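Local coordinates for acidocalcisomal pyrophosphatase (PDB 5CUV), which probably hydrolyses inorganic pyrophosphate to phosphate with the help of magnesium ions, as a soluble pyrophosphatase of the trypanosome acidocalcisome, at residues A[100-111]-A[135-145]. Sequence-based numbering, arbitrary orientation.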
loop_
_atom_site.group_PDB
_atom_site.type_symbol
_atom_site.label_atom_id
_atom_site.label_comp_id
_atom_site.label_asym_id
_atom_site.label_seq_id
_atom_site.Cartn_x
_atom_site.Cartn_y
_atom_site.Cartn_z
ATOM N N ILE A 100 49.603 27.123 5.257
ATOM C CA ILE A 100 49.590 26.424 3.987
ATOM C C ILE A 100 49.415 24.911 4.279
ATOM O O ILE A 100 48.811 24.189 3.498
ATOM C CB ILE A 100 50.943 26.623 3.240
ATOM C CG1 ILE A 100 51.088 28.084 2.775
ATOM C CG2 ILE A 100 51.084 25.557 2.158
ATOM C CD1 ILE A 100 50.828 28.330 1.314
ATOM N N GLU A 101 49.946 24.430 5.399
ATOM C CA GLU A 101 49.815 23.012 5.724
ATOM C C GLU A 101 48.397 22.673 6.224
ATOM O O GLU A 101 47.917 21.559 6.002
ATOM C CB GLU A 101 50.853 22.615 6.772
ATOM C CG GLU A 101 50.756 21.185 7.312
ATOM C CD GLU A 101 51.684 20.937 8.537
ATOM O OE1 GLU A 101 52.924 21.179 8.420
ATOM O OE2 GLU A 101 51.163 20.497 9.611
ATOM N N HIS A 102 47.733 23.601 6.917
ATOM C CA HIS A 102 46.363 23.335 7.366
ATOM C C HIS A 102 45.503 23.406 6.113
ATOM O O HIS A 102 44.684 22.515 5.854
ATOM C CB HIS A 102 45.855 24.394 8.340
ATOM C CG HIS A 102 45.867 23.972 9.780
ATOM N ND1 HIS A 102 47.036 23.761 10.491
ATOM C CD2 HIS A 102 44.855 23.843 10.676
ATOM C CE1 HIS A 102 46.746 23.536 11.761
ATOM N NE2 HIS A 102 45.430 23.582 11.903
HETATM N N MSE A 103 45.699 24.487 5.348
HETATM C CA MSE A 103 44.980 24.679 4.091
HETATM C C MSE A 103 45.078 23.418 3.262
HETATM O O MSE A 103 44.076 22.965 2.753
HETATM C CB MSE A 103 45.558 25.871 3.329
HETATM C CG MSE A 103 44.861 26.147 2.007
HETATM SE SE MSE A 103 45.380 27.788 1.162
HETATM C CE MSE A 103 44.399 27.565 -0.507
ATOM N N CYS A 104 46.261 22.828 3.143
ATOM C CA CYS A 104 46.355 21.617 2.350
ATOM C C CYS A 104 45.513 20.479 2.879
ATOM O O CYS A 104 44.876 19.761 2.103
ATOM C CB CYS A 104 47.797 21.148 2.268
ATOM S SG CYS A 104 48.751 21.961 0.992
ATOM N N LYS A 105 45.511 20.314 4.204
ATOM C CA LYS A 105 44.753 19.251 4.830
ATOM C C LYS A 105 43.303 19.622 4.725
ATOM O O LYS A 105 42.401 18.781 4.783
ATOM C CB LYS A 105 45.187 19.044 6.286
ATOM C CG LYS A 105 46.565 18.327 6.393
ATOM C CD LYS A 105 46.951 17.909 7.834
ATOM C CE LYS A 105 48.480 17.609 7.966
ATOM N NZ LYS A 105 48.942 17.319 9.376
ATOM N N TYR A 106 43.050 20.894 4.533
ATOM C CA TYR A 106 41.677 21.271 4.413
ATOM C C TYR A 106 41.205 20.920 3.012
ATOM O O TYR A 106 40.074 20.523 2.858
ATOM C CB TYR A 106 41.537 22.749 4.667
ATOM C CG TYR A 106 40.144 23.286 4.578
ATOM C CD1 TYR A 106 39.135 22.847 5.446
ATOM C CD2 TYR A 106 39.860 24.328 3.701
ATOM C CE1 TYR A 106 37.872 23.465 5.447
ATOM C CE2 TYR A 106 38.618 24.947 3.675
ATOM C CZ TYR A 106 37.627 24.521 4.548
ATOM O OH TYR A 106 36.430 25.178 4.498
ATOM N N LEU A 107 42.070 21.044 2.002
ATOM C CA LEU A 107 41.681 20.765 0.629
ATOM C C LEU A 107 41.632 19.311 0.295
ATOM O O LEU A 107 41.361 18.942 -0.858
ATOM C CB LEU A 107 42.601 21.443 -0.345
ATOM C CG LEU A 107 42.379 22.940 -0.264
ATOM C CD1 LEU A 107 43.466 23.636 -1.063
ATOM C CD2 LEU A 107 40.978 23.298 -0.730
ATOM N N GLY A 108 41.899 18.488 1.305
ATOM C CA GLY A 108 41.863 17.054 1.128
ATOM C C GLY A 108 43.178 16.321 0.958
ATOM O O GLY A 108 43.164 15.085 0.844
ATOM N N ARG A 109 44.312 17.024 0.953
ATOM C CA ARG A 109 45.591 16.329 0.763
ATOM C C ARG A 109 46.197 15.648 2.012
ATOM O O ARG A 109 46.135 16.152 3.134
ATOM C CB ARG A 109 46.588 17.289 0.122
ATOM C CG ARG A 109 47.861 16.626 -0.333
ATOM C CD ARG A 109 48.719 17.582 -1.133
ATOM N NE ARG A 109 48.014 18.096 -2.295
ATOM C CZ ARG A 109 48.643 18.562 -3.359
ATOM N NH1 ARG A 109 49.963 18.556 -3.361
ATOM N NH2 ARG A 109 47.965 19.017 -4.411
ATOM N N VAL A 110 46.792 14.484 1.803
ATOM C CA VAL A 110 47.379 13.738 2.911
ATOM C C VAL A 110 48.817 14.171 3.152
ATOM O O VAL A 110 49.760 13.598 2.596
ATOM C CB VAL A 110 47.257 12.196 2.666
ATOM C CG1 VAL A 110 45.770 11.823 2.435
ATOM C CG2 VAL A 110 48.134 11.761 1.463
HETATM N N MSE A 111 49.047 15.093 4.073
HETATM C CA MSE A 111 50.364 15.642 4.321
HETATM C C MSE A 111 51.082 15.105 5.462
HETATM O O MSE A 111 51.106 15.570 6.516
HETATM C CB MSE A 111 50.413 17.140 4.475
HETATM C CG MSE A 111 49.732 18.165 3.583
HETATM SE SE MSE A 111 50.708 18.734 2.068
HETATM C CE MSE A 111 51.874 20.130 2.371
ATOM N N PHE A 135 52.612 29.025 -4.052
ATOM C CA PHE A 135 51.803 27.927 -3.556
ATOM C C PHE A 135 51.218 27.222 -4.743
ATOM O O PHE A 135 51.496 26.043 -4.981
ATOM C CB PHE A 135 50.672 28.440 -2.657
ATOM C CG PHE A 135 49.663 27.384 -2.275
ATOM C CD1 PHE A 135 50.032 26.299 -1.473
ATOM C CD2 PHE A 135 48.343 27.442 -2.779
ATOM C CE1 PHE A 135 49.108 25.276 -1.182
ATOM C CE2 PHE A 135 47.417 26.429 -2.491
ATOM C CZ PHE A 135 47.801 25.348 -1.694
ATOM N N TRP A 136 50.430 27.975 -5.507
ATOM C CA TRP A 136 49.768 27.439 -6.688
ATOM C C TRP A 136 50.748 26.735 -7.613
ATOM O O TRP A 136 50.435 25.711 -8.162
ATOM C CB TRP A 136 48.993 28.549 -7.418
ATOM C CG TRP A 136 48.258 28.068 -8.638
ATOM C CD1 TRP A 136 48.467 28.474 -9.920
ATOM C CD2 TRP A 136 47.257 27.030 -8.711
ATOM N NE1 TRP A 136 47.672 27.759 -10.793
ATOM C CE2 TRP A 136 46.922 26.866 -10.085
ATOM C CE3 TRP A 136 46.618 26.223 -7.757
ATOM C CZ2 TRP A 136 45.977 25.932 -10.530
ATOM C CZ3 TRP A 136 45.675 25.289 -8.197
ATOM C CH2 TRP A 136 45.364 25.153 -9.581
ATOM N N ALA A 137 51.955 27.257 -7.751
ATOM C CA ALA A 137 52.955 26.629 -8.623
ATOM C C ALA A 137 53.342 25.263 -8.084
ATOM O O ALA A 137 53.543 24.295 -8.825
ATOM C CB ALA A 137 54.179 27.501 -8.711
ATOM N N TRP A 138 53.434 25.190 -6.770
ATOM C CA TRP A 138 53.809 23.939 -6.119
ATOM C C TRP A 138 52.690 22.883 -6.214
ATOM O O TRP A 138 52.973 21.714 -6.469
ATOM C CB TRP A 138 54.163 24.185 -4.630
ATOM C CG TRP A 138 54.381 22.893 -3.875
ATOM C CD1 TRP A 138 55.472 22.063 -3.951
ATOM C CD2 TRP A 138 53.450 22.246 -3.019
ATOM N NE1 TRP A 138 55.273 20.934 -3.193
ATOM C CE2 TRP A 138 54.036 21.020 -2.608
ATOM C CE3 TRP A 138 52.170 22.569 -2.562
ATOM C CZ2 TRP A 138 53.378 20.120 -1.755
ATOM C CZ3 TRP A 138 51.508 21.666 -1.713
ATOM C CH2 TRP A 138 52.115 20.460 -1.320
ATOM N N TRP A 139 51.444 23.319 -5.971
ATOM C CA TRP A 139 50.233 22.473 -6.001
ATOM C C TRP A 139 50.065 21.757 -7.348
ATOM O O TRP A 139 49.869 20.543 -7.419
ATOM C CB TRP A 139 49.003 23.353 -5.752
ATOM C CG TRP A 139 47.689 22.604 -5.634
ATOM C CD1 TRP A 139 46.775 22.370 -6.630
ATOM C CD2 TRP A 139 47.106 22.100 -4.436
ATOM N NE1 TRP A 139 45.658 21.764 -6.120
ATOM C CE2 TRP A 139 45.833 21.589 -4.771
ATOM C CE3 TRP A 139 47.527 22.042 -3.102
ATOM C CZ2 TRP A 139 44.971 21.027 -3.803
ATOM C CZ3 TRP A 139 46.677 21.491 -2.157
ATOM C CH2 TRP A 139 45.413 20.993 -2.511
ATOM N N CYS A 140 50.132 22.555 -8.403
ATOM C CA CYS A 140 50.010 22.078 -9.744
ATOM C C CYS A 140 51.120 21.149 -10.096
ATOM O O CYS A 140 50.956 20.347 -10.986
ATOM C CB CYS A 140 50.017 23.226 -10.715
ATOM S SG CYS A 140 48.564 24.226 -10.545
ATOM N N SER A 141 52.248 21.217 -9.415
ATOM C CA SER A 141 53.341 20.325 -9.777
ATOM C C SER A 141 53.392 19.060 -8.963
ATOM O O SER A 141 54.165 18.165 -9.252
ATOM C CB SER A 141 54.672 21.065 -9.678
ATOM O OG SER A 141 54.622 22.236 -10.484
ATOM N N HIS A 142 52.558 18.961 -7.947
ATOM C CA HIS A 142 52.578 17.780 -7.104
ATOM C C HIS A 142 51.201 17.326 -6.732
ATOM O O HIS A 142 50.700 17.675 -5.665
ATOM C CB HIS A 142 53.365 18.067 -5.841
ATOM C CG HIS A 142 54.768 18.472 -6.118
ATOM N ND1 HIS A 142 55.074 19.526 -6.948
ATOM C CD2 HIS A 142 55.947 17.904 -5.774
ATOM C CE1 HIS A 142 56.383 19.585 -7.114
ATOM N NE2 HIS A 142 56.935 18.611 -6.412
ATOM N N PRO A 143 50.553 16.563 -7.622
ATOM C CA PRO A 143 49.208 16.043 -7.388
ATOM C C PRO A 143 49.288 14.868 -6.406
ATOM O O PRO A 143 48.524 13.899 -6.494
ATOM C CB PRO A 143 48.772 15.623 -8.779
ATOM C CG PRO A 143 49.560 16.568 -9.678
ATOM C CD PRO A 143 50.898 16.497 -9.051
ATOM N N GLU A 144 50.245 14.984 -5.486
ATOM C CA GLU A 144 50.537 14.023 -4.418
ATOM C C GLU A 144 50.263 12.537 -4.648
ATOM O O GLU A 144 49.294 12.145 -5.307
ATOM C CB GLU A 144 49.812 14.425 -3.139
ATOM C CG GLU A 144 48.317 14.210 -3.221
ATOM C CD GLU A 144 47.702 13.882 -1.878
ATOM O OE1 GLU A 144 46.452 13.915 -1.787
ATOM O OE2 GLU A 144 48.462 13.590 -0.920
ATOM N N VAL A 145 51.122 11.726 -4.040
ATOM C CA VAL A 145 51.048 10.275 -4.104
ATOM C C VAL A 145 49.758 9.687 -4.667
ATOM O O VAL A 145 48.648 10.160 -4.413
ATOM C CB VAL A 145 51.293 9.612 -2.693
ATOM C CG1 VAL A 145 52.775 9.250 -2.513
ATOM C CG2 VAL A 145 50.823 10.554 -1.562
#
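The guanidinium of Arg109 lies flat over the indole of Trp139 as a cation-pi stack, planes 27° apart. CG of Arg109 stands anti to the backbone N (chi1 -170°), and a bend at chi3 lays the flat cation along the electron-rich face. Glu144 CG covers the opposite face. Arg109 NH1 also gives a weak, bent hydrogen bond to His142 O (2.6 Å). Arg109 NE and Glu144 OE1 are 4.5 Å apart, but no guanidinium N-H points at the carboxylate, so any help is general electrostatics; Glu144 OE2 takes a weak bond from Val110 N.

Deeper in, small Cys104 puts SG at the edges of Phe135, Trp138 and Trp139. Leu107 CB meets Trp139 CH2, Ile100 CD1 touches Phe135 CD1, and extended selenomethionine Met103 brings SE and CE obliquely to Phe135, a Met-aromatic contact. Gly108, just past helix 97-106, takes the positive phi of a Schellman motif, where a CB would jam against the preceding carbonyl O.

The axes of 100-106 and 135-141 cross at 42°, 12.9 Å apart, a gap bridged by aromatic side chains. Trp139 NE1 is hydrogen-bonded to OD1 of Asn255 of the second subunit. Helix 73-87 backs Met103 and Leu107, helix 113-123 backs Trp138, and paired strands 95-96 and 129-130 complete a probable EF-hand-like fold.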